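Local atomic coordinates of beta-1,4-mannanase (PDB entry 2QHA), a protein that probably hydrolyses internal beta-1,4-mannosidic linkages in mannans, galactomannans and glucomannans, as a zinc-containing member of glycosyl hydrolase family 26. Residues Glu29-Ser34 against Asp316-Asn321; Ser55-Ser60 against Lys308-Leu313; Tyr247-Tyr252 against Gln287-Thr292. One frame throughout, in Å; residues are numbered along the deposited sequence.

All three contacts belong to the TIM-barrel fold, and none includes a predicted catalytic residue. Contact 1 is a parallel strand pairing, buried at its V32 to S34 end and more open where R31 meets W318. Contact 2, the smallest at 128 Å², lies on the outside of the barrel, half buried, where helices 48-57 and 310-315 meet through small side chains and water; these helices adjoin in sequence the strands paired in contact 1. Contact 3 sets a loop against the end of helix 278-288, with Y289 buried and Y252 partly exposed. R31 NH1 bonds to P290 O, tying contact 1 to contact 3, and T319 OG1 to L313 O, tying contact 1 to contact 2.

Contact 1: residues Glu29-Ser34 against Asp316-Asn321; sequences ENRVLS and DSWTLN
The guanidinium of R31 lies flat on one face of the W318 indole, with planes 9° apart and centres 3.8 Å apart. R31 CD sits above the six-membered ring, 3.7 Å from its centroid in a CH-pi contact, while CZ, 28° off the ring normal but still over the face, makes a cation-pi contact. With R31 CG between its backbone N and carbonyl carbon (chi1 52°), the chain runs alongside the indole. V32 CG2 touches the ring edge, 3.9 Å from W318 CE3. W318 O accepts two backbone bonds, from R31 N at 2.7 Å and V32 N at 2.9 Å, which arrive from opposite faces of the carbonyl plane. Parallel strand pairing follows: L320 N donates to V32 O, and S34 N to L320 O. L320 lays its side chain across N30, with CD1 3.3 Å from N30 O and CD2 3.6 Å from N30 CB. Strand 319-320 thus pairs with the start of strand 32-40, which also pairs with strands 63-70 and 292-297. D316 OD2 takes W318 N in an Asx turn. Since R31 NH1 also bonds to P290 O, the guanidinium is held by indole face and carbonyl alike, which should restrict its rotation.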
loop_
_atom_site.group_PDB
_atom_site.type_symbol
_atom_site.label_atom_id
_atom_site.label_comp_id
_atom_site.label_asym_id
_atom_site.label_seq_id
_atom_site.Cartn_x
_atom_site.Cartn_y
_atom_site.Cartn_z
ATOM N N GLU A 29 0.436 20.456 -12.771
ATOM C CA GLU A 29 1.742 20.199 -12.170
ATOM C C GLU A 29 1.450 19.777 -10.733
ATOM O O GLU A 29 0.297 19.854 -10.299
ATOM C CB GLU A 29 2.611 21.470 -12.190
ATOM C CG GLU A 29 2.016 22.650 -11.425
ATOM C CD GLU A 29 2.890 23.894 -11.485
ATOM O OE1 GLU A 29 3.003 24.497 -12.571
ATOM O OE2 GLU A 29 3.464 24.265 -10.439
ATOM N N ASN A 30 2.470 19.340 -9.998
ATOM C CA ASN A 30 2.314 19.061 -8.569
ATOM C C ASN A 30 1.145 18.099 -8.322
ATOM O O ASN A 30 0.231 18.391 -7.542
ATOM C CB ASN A 30 2.122 20.381 -7.802
ATOM C CG ASN A 30 3.352 21.268 -7.854
ATOM O OD1 ASN A 30 4.463 20.802 -8.114
ATOM N ND2 ASN A 30 3.155 22.562 -7.609
ATOM N N ARG A 31 1.186 16.946 -8.984
ATOM C CA ARG A 31 0.016 16.067 -9.054
ATOM C C ARG A 31 0.308 14.575 -8.837
ATOM O O ARG A 31 -0.598 13.751 -8.961
ATOM C CB ARG A 31 -0.736 16.290 -10.376
ATOM C CG ARG A 31 0.123 16.194 -11.638
ATOM C CD ARG A 31 -0.724 16.479 -12.869
ATOM N NE ARG A 31 -1.495 15.307 -13.275
ATOM C CZ ARG A 31 -2.248 15.251 -14.375
ATOM N NH1 ARG A 31 -2.887 14.130 -14.687
ATOM N NH2 ARG A 31 -2.358 16.315 -15.168
ATOM N N VAL A 32 1.554 14.228 -8.522
ATOM C CA VAL A 32 1.928 12.841 -8.226
ATOM C C VAL A 32 2.819 12.855 -6.995
ATOM O O VAL A 32 3.926 13.391 -7.047
ATOM C CB VAL A 32 2.722 12.190 -9.392
ATOM C CG1 VAL A 32 3.117 10.760 -9.063
ATOM C CG2 VAL A 32 1.949 12.213 -10.700
ATOM N N LEU A 33 2.351 12.276 -5.890
ATOM C CA LEU A 33 3.177 12.201 -4.691
ATOM C C LEU A 33 4.267 11.162 -4.861
ATOM O O LEU A 33 4.022 10.053 -5.366
ATOM C CB LEU A 33 2.351 11.884 -3.437
ATOM C CG LEU A 33 1.674 13.038 -2.696
ATOM C CD1 LEU A 33 0.635 13.724 -3.573
ATOM C CD2 LEU A 33 1.028 12.530 -1.411
ATOM N N SER A 34 5.484 11.526 -4.457
ATOM C CA SER A 34 6.554 10.557 -4.372
ATOM C C SER A 34 6.374 9.675 -3.143
ATOM O O SER A 34 5.683 10.042 -2.190
ATOM C CB SER A 34 7.904 11.265 -4.300
ATOM O OG SER A 34 7.935 12.132 -3.170
ATOM N N ASP A 316 10.677 16.451 -11.308
ATOM C CA ASP A 316 9.702 16.664 -12.358
ATOM C C ASP A 316 8.634 17.648 -11.880
ATOM O O ASP A 316 8.254 17.638 -10.702
ATOM C CB ASP A 316 9.043 15.340 -12.754
ATOM C CG ASP A 316 8.304 15.446 -14.062
ATOM O OD1 ASP A 316 8.921 15.134 -15.100
ATOM O OD2 ASP A 316 7.126 15.872 -14.060
ATOM N N SER A 317 8.128 18.479 -12.790
ATOM C CA SER A 317 7.089 19.435 -12.424
ATOM C C SER A 317 5.856 18.751 -11.831
ATOM O O SER A 317 5.123 19.368 -11.071
ATOM C CB SER A 317 6.700 20.324 -13.612
ATOM O OG SER A 317 5.925 19.622 -14.565
ATOM N N TRP A 318 5.647 17.477 -12.159
ATOM C CA TRP A 318 4.470 16.762 -11.663
ATOM C C TRP A 318 4.633 16.236 -10.249
ATOM O O TRP A 318 3.638 15.962 -9.592
ATOM C CB TRP A 318 4.137 15.583 -12.573
ATOM C CG TRP A 318 3.374 15.949 -13.810
ATOM C CD1 TRP A 318 3.510 17.085 -14.561
ATOM C CD2 TRP A 318 2.383 15.148 -14.470
ATOM N NE1 TRP A 318 2.655 17.045 -15.640
ATOM C CE2 TRP A 318 1.949 15.870 -15.610
ATOM C CE3 TRP A 318 1.806 13.900 -14.198
ATOM C CZ2 TRP A 318 0.960 15.381 -16.482
ATOM C CZ3 TRP A 318 0.835 13.408 -15.065
ATOM C CH2 TRP A 318 0.419 14.148 -16.194
ATOM N N THR A 319 5.872 16.073 -9.786
ATOM C CA THR A 319 6.114 15.363 -8.526
ATOM C C THR A 319 5.922 16.261 -7.306
ATOM O O THR A 319 6.375 17.410 -7.299
ATOM C CB THR A 319 7.519 14.728 -8.526
ATOM O OG1 THR A 319 7.655 13.935 -9.706
ATOM C CG2 THR A 319 7.737 13.845 -7.293
ATOM N N LEU A 320 5.242 15.730 -6.285
ATOM C CA LEU A 320 5.104 16.390 -4.988
ATOM C C LEU A 320 5.838 15.606 -3.922
ATOM O O LEU A 320 5.628 14.399 -3.762
ATOM C CB LEU A 320 3.642 16.512 -4.579
ATOM C CG LEU A 320 2.836 17.690 -5.097
ATOM C CD1 LEU A 320 1.410 17.578 -4.590
ATOM C CD2 LEU A 320 3.448 19.039 -4.693
ATOM N N ASN A 321 6.690 16.310 -3.183
ATOM C CA ASN A 321 7.536 15.700 -2.173
ATOM C C ASN A 321 7.113 16.075 -0.756
ATOM O O ASN A 321 6.181 16.857 -0.566
ATOM C CB ASN A 321 8.993 16.060 -2.463
ATOM C CG ASN A 321 9.421 15.590 -3.835
ATOM O OD1 ASN A 321 9.992 16.346 -4.642
ATOM N ND2 ASN A 321 9.120 14.334 -4.127
#

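Contact 2: residues Ser55-Ser60 against Lys308-Leu313; sequences SATGQS and KGASAL
T57 and S311 stand closest in the backbone, their CA atoms 5.3 Å apart, where the C-terminal end of helix 48-57 meets the first turn of helix 310-315. Both are peripheral helices of the TIM barrel. The apolar part is small. T57 CG2 rests against the carbonyl of A310, 3.6 Å from A310 O, and lies 4.0 Å from A310 CB; A56 CB meets the same A310 CB more loosely at 4.5 Å. No direct hydrogen bond crosses between the two segments, although T57 O bonds directly to H315 NE2, farther along helix 310-315. The other branch of T57 turns to its own chain: with chi1 at 72°, OG1 lies between backbone N and carbonyl carbon and accepts from Q59 N at 3.0 Å in an ST turn, while also bonding to I53 O. The positive phi of G58 (79°) takes the chain out of the helix inside that turn. G309 occupies the N-cap position of the partner helix. Between the segments the polar link is by water: S311 OG bonds to two water molecules, one of which donates to A56 O at 2.9 Å, whereas the other reaches T57 O only weakly.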
loop_
_atom_site.group_PDB
_atom_site.type_symbol
_atom_site.label_atom_id
_atom_site.label_comp_id
_atom_site.label_asym_id
_atom_site.label_seq_id
_atom_site.Cartn_x
_atom_site.Cartn_y
_atom_site.Cartn_z
ATOM N N SER A 55 19.525 12.685 0.243
ATOM C CA SER A 55 20.915 12.855 -0.185
ATOM C C SER A 55 21.013 12.924 -1.707
ATOM O O SER A 55 21.781 13.716 -2.262
ATOM C CB SER A 55 21.754 11.697 0.343
ATOM O OG SER A 55 21.915 11.761 1.742
ATOM N N ALA A 56 20.223 12.101 -2.389
ATOM C CA ALA A 56 20.289 12.023 -3.840
ATOM C C ALA A 56 19.627 13.211 -4.528
ATOM O O ALA A 56 20.079 13.644 -5.590
ATOM C CB ALA A 56 19.654 10.720 -4.325
ATOM N N THR A 57 18.549 13.722 -3.932
ATOM C CA THR A 57 17.646 14.645 -4.624
ATOM C C THR A 57 17.420 15.976 -3.910
ATOM O O THR A 57 16.847 16.897 -4.499
ATOM C CB THR A 57 16.245 14.011 -4.840
ATOM O OG1 THR A 57 15.559 13.952 -3.585
ATOM C CG2 THR A 57 16.351 12.617 -5.435
ATOM N N GLY A 58 17.840 16.072 -2.646
ATOM C CA GLY A 58 17.510 17.247 -1.837
ATOM C C GLY A 58 16.097 17.246 -1.276
ATOM O O GLY A 58 15.722 18.155 -0.538
ATOM N N GLN A 59 15.318 16.219 -1.615
ATOM C CA GLN A 59 13.909 16.137 -1.229
ATOM C C GLN A 59 13.627 14.789 -0.583
ATOM O O GLN A 59 14.350 13.825 -0.814
ATOM C CB GLN A 59 13.006 16.314 -2.457
ATOM C CG GLN A 59 13.161 17.668 -3.176
ATOM C CD GLN A 59 12.825 18.865 -2.289
ATOM O OE1 GLN A 59 11.934 18.804 -1.435
ATOM N NE2 GLN A 59 13.539 19.968 -2.495
ATOM N N SER A 60 12.556 14.725 0.209
ATOM C CA SER A 60 12.145 13.475 0.847
ATOM C C SER A 60 10.859 12.973 0.222
ATOM O O SER A 60 10.069 13.767 -0.272
ATOM C CB SER A 60 11.928 13.675 2.347
ATOM O OG SER A 60 13.142 14.020 2.997
ATOM N N LYS A 308 19.269 4.859 -11.806
ATOM C CA LYS A 308 19.409 6.125 -12.514
ATOM C C LYS A 308 18.114 6.919 -12.389
ATOM O O LYS A 308 17.040 6.346 -12.140
ATOM C CB LYS A 308 19.755 5.891 -13.991
ATOM C CG LYS A 308 21.128 5.268 -14.227
ATOM C CD LYS A 308 21.442 5.184 -15.715
ATOM C CE LYS A 308 22.630 4.266 -15.991
ATOM N NZ LYS A 308 23.883 4.716 -15.320
ATOM N N GLY A 309 18.221 8.236 -12.546
ATOM C CA GLY A 309 17.051 9.099 -12.721
ATOM C C GLY A 309 16.330 9.582 -11.479
ATOM O O GLY A 309 15.214 10.101 -11.584
ATOM N N ALA A 310 16.946 9.432 -10.308
ATOM C CA ALA A 310 16.327 9.906 -9.065
ATOM C C ALA A 310 16.023 11.402 -9.114
ATOM O O ALA A 310 14.947 11.833 -8.700
ATOM C CB ALA A 310 17.195 9.569 -7.862
ATOM N N SER A 311 16.961 12.200 -9.621
ATOM C CA SER A 311 16.746 13.639 -9.713
ATOM C C SER A 311 15.585 13.991 -10.643
ATOM O O SER A 311 14.708 14.768 -10.272
ATOM C CB SER A 311 18.031 14.361 -10.129
ATOM O OG SER A 311 19.014 14.173 -9.133
ATOM N N ALA A 312 15.566 13.397 -11.836
ATOM C CA ALA A 312 14.473 13.625 -12.772
ATOM C C ALA A 312 13.127 13.207 -12.176
ATOM O O ALA A 312 12.102 13.881 -12.377
ATOM C CB ALA A 312 14.732 12.880 -14.074
ATOM N N LEU A 313 13.135 12.088 -11.457
ATOM C CA LEU A 313 11.922 11.582 -10.831
ATOM C C LEU A 313 11.400 12.562 -9.788
ATOM O O LEU A 313 10.214 12.898 -9.787
ATOM C CB LEU A 313 12.198 10.223 -10.188
ATOM C CG LEU A 313 11.051 9.577 -9.414
ATOM C CD1 LEU A 313 9.890 9.234 -10.349
ATOM C CD2 LEU A 313 11.571 8.350 -8.690
HETATM O O HOH W 1 20.275 11.991 -7.933
HETATM O O HOH W 2 18.491 16.302 -7.386
#

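Contact 3: residues Tyr247-Tyr252 against Gln287-Thr292; sequences YSINGY and QRYPKT
Y252 and Y289 form the apolar centre, an offset edge-to-face pair with centroids 5.6 Å apart and planes at 62°, in which the edge of Y289 is directed at the face of Y252. Over that face, Y289 CA makes a CH-pi contact, 3.8 Å from the ring centroid, and R288 O lies above the rim. A chi1 of 172°, with CG trans to the backbone N, turns one face of the Y252 ring to the backbone at 288-289 and carries its hydroxyl to the following turn. There Y252 OH accepts from K291 N at 3.0 Å, K291 N lying at the ring edge, near its plane. I249 CB packs 3.5 Å from Y289 OH, and I249 N donates to that hydroxyl over 3.2 Å; Y289 OH is also bonded to A246 O. Farther out, R288, its chain kinked, brings NE to Y247 O in a bent bond (N-H...O 137°). A water donates to Y247 O and I249 O and accepts from R288 NH2. Y289 O accepts from both T292 N and T292 OG1, closing the type I turn Y289-T292 that takes the chain from helix 278-288 into strand 292-297, a helix-to-strand connection of the TIM barrel packed against the loop after strand 236-243.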
loop_
_atom_site.group_PDB
_atom_site.type_symbol
_atom_site.label_atom_id
_atom_site.label_comp_id
_atom_site.label_asym_id
_atom_site.label_seq_id
_atom_site.Cartn_x
_atom_site.Cartn_y
_atom_site.Cartn_z
ATOM N N TYR A 247 6.763 1.766 -19.943
ATOM C CA TYR A 247 5.695 2.146 -20.871
ATOM C C TYR A 247 4.767 0.983 -21.193
ATOM O O TYR A 247 3.747 1.167 -21.843
ATOM C CB TYR A 247 6.280 2.723 -22.167
ATOM C CG TYR A 247 7.044 4.007 -21.952
ATOM C CD1 TYR A 247 6.445 5.250 -22.166
ATOM C CD2 TYR A 247 8.365 3.979 -21.516
ATOM C CE1 TYR A 247 7.157 6.435 -21.955
ATOM C CE2 TYR A 247 9.071 5.148 -21.303
ATOM C CZ TYR A 247 8.462 6.368 -21.511
ATOM O OH TYR A 247 9.183 7.525 -21.306
ATOM N N SER A 248 5.122 -0.210 -20.731
ATOM C CA SER A 248 4.385 -1.408 -21.118
ATOM C C SER A 248 3.716 -2.118 -19.950
ATOM O O SER A 248 3.415 -3.313 -20.037
ATOM C CB SER A 248 5.310 -2.372 -21.861
ATOM O OG SER A 248 5.717 -1.808 -23.094
ATOM N N ILE A 249 3.483 -1.385 -18.864
ATOM C CA ILE A 249 2.811 -1.954 -17.697
ATOM C C ILE A 249 1.329 -2.157 -18.009
ATOM O O ILE A 249 0.681 -1.260 -18.543
ATOM C CB ILE A 249 2.968 -1.037 -16.456
ATOM C CG1 ILE A 249 4.448 -0.755 -16.174
ATOM C CG2 ILE A 249 2.281 -1.650 -15.231
ATOM C CD1 ILE A 249 4.688 0.433 -15.240
ATOM N N ASN A 250 0.805 -3.341 -17.680
ATOM C CA ASN A 250 -0.612 -3.633 -17.883
ATOM C C ASN A 250 -1.453 -3.309 -16.658
ATOM O O ASN A 250 -0.986 -3.437 -15.519
ATOM C CB ASN A 250 -0.819 -5.121 -18.212
ATOM C CG ASN A 250 -0.193 -5.538 -19.531
ATOM O OD1 ASN A 250 -0.089 -4.753 -20.472
ATOM N ND2 ASN A 250 0.216 -6.802 -19.605
ATOM N N GLY A 251 -2.707 -2.932 -16.902
ATOM C CA GLY A 251 -3.709 -2.855 -15.843
ATOM C C GLY A 251 -4.259 -1.479 -15.532
ATOM O O GLY A 251 -5.236 -1.357 -14.790
ATOM N N TYR A 252 -3.650 -0.441 -16.101
ATOM C CA TYR A 252 -4.067 0.927 -15.829
ATOM C C TYR A 252 -5.499 1.195 -16.291
ATOM O O TYR A 252 -6.295 1.791 -15.556
ATOM C CB TYR A 252 -3.096 1.907 -16.484
ATOM C CG TYR A 252 -3.514 3.360 -16.429
ATOM C CD1 TYR A 252 -3.268 4.137 -15.294
ATOM C CD2 TYR A 252 -4.145 3.957 -17.523
ATOM C CE1 TYR A 252 -3.640 5.468 -15.249
ATOM C CE2 TYR A 252 -4.523 5.298 -17.490
ATOM C CZ TYR A 252 -4.260 6.047 -16.347
ATOM O OH TYR A 252 -4.618 7.377 -16.307
ATOM N N GLN A 287 2.696 10.258 -19.909
ATOM C CA GLN A 287 2.254 9.870 -21.252
ATOM C C GLN A 287 1.241 8.726 -21.286
ATOM O O GLN A 287 0.379 8.689 -22.171
ATOM C CB GLN A 287 3.464 9.555 -22.140
ATOM C CG GLN A 287 4.406 10.751 -22.289
ATOM C CD GLN A 287 5.496 10.583 -23.348
ATOM O OE1 GLN A 287 5.719 9.495 -23.890
ATOM N NE2 GLN A 287 6.188 11.679 -23.637
ATOM N N ARG A 288 1.341 7.802 -20.330
ATOM C CA ARG A 288 0.546 6.571 -20.339
ATOM C C ARG A 288 -0.390 6.447 -19.138
ATOM O O ARG A 288 -1.459 5.847 -19.245
ATOM C CB ARG A 288 1.454 5.330 -20.369
ATOM C CG ARG A 288 2.445 5.262 -21.535
ATOM C CD ARG A 288 1.790 4.708 -22.779
ATOM N NE ARG A 288 1.475 3.288 -22.647
ATOM C CZ ARG A 288 0.591 2.646 -23.406
ATOM N NH1 ARG A 288 -0.086 3.297 -24.349
ATOM N NH2 ARG A 288 0.376 1.351 -23.218
ATOM N N TYR A 289 0.015 6.998 -17.989
ATOM C CA TYR A 289 -0.726 6.772 -16.734
ATOM C C TYR A 289 -1.050 8.082 -15.992
ATOM O O TYR A 289 -0.778 8.197 -14.801
ATOM C CB TYR A 289 0.046 5.793 -15.822
ATOM C CG TYR A 289 0.804 4.688 -16.552
ATOM C CD1 TYR A 289 0.135 3.677 -17.264
ATOM C CD2 TYR A 289 2.194 4.655 -16.526
ATOM C CE1 TYR A 289 0.854 2.671 -17.933
ATOM C CE2 TYR A 289 2.914 3.663 -17.187
ATOM C CZ TYR A 289 2.248 2.682 -17.890
ATOM O OH TYR A 289 2.988 1.721 -18.537
ATOM N N PRO A 290 -1.651 9.072 -16.689
ATOM C CA PRO A 290 -1.743 10.404 -16.083
ATOM C C PRO A 290 -2.604 10.500 -14.812
ATOM O O PRO A 290 -2.418 11.424 -14.023
ATOM C CB PRO A 290 -2.314 11.274 -17.218
ATOM C CG PRO A 290 -3.049 10.314 -18.082
ATOM C CD PRO A 290 -2.236 9.051 -18.046
ATOM N N LYS A 291 -3.527 9.561 -14.609
ATOM C CA LYS A 291 -4.369 9.592 -13.408
ATOM C C LYS A 291 -3.630 9.163 -12.138
ATOM O O LYS A 291 -4.181 9.268 -11.040
ATOM C CB LYS A 291 -5.632 8.746 -13.599
ATOM C CG LYS A 291 -6.664 9.355 -14.540
ATOM C CD LYS A 291 -7.817 8.389 -14.774
ATOM C CE LYS A 291 -8.950 9.015 -15.587
ATOM N NZ LYS A 291 -10.053 8.019 -15.797
ATOM N N THR A 292 -2.389 8.696 -12.282
ATOM C CA THR A 292 -1.564 8.310 -11.136
ATOM C C THR A 292 -1.479 9.443 -10.121
ATOM O O THR A 292 -1.052 10.558 -10.461
ATOM C CB THR A 292 -0.138 7.952 -11.592
ATOM O OG1 THR A 292 -0.193 6.837 -12.484
ATOM C CG2 THR A 292 0.749 7.591 -10.414
HETATM O O HOH W 3 1.090 0.292 -20.849
#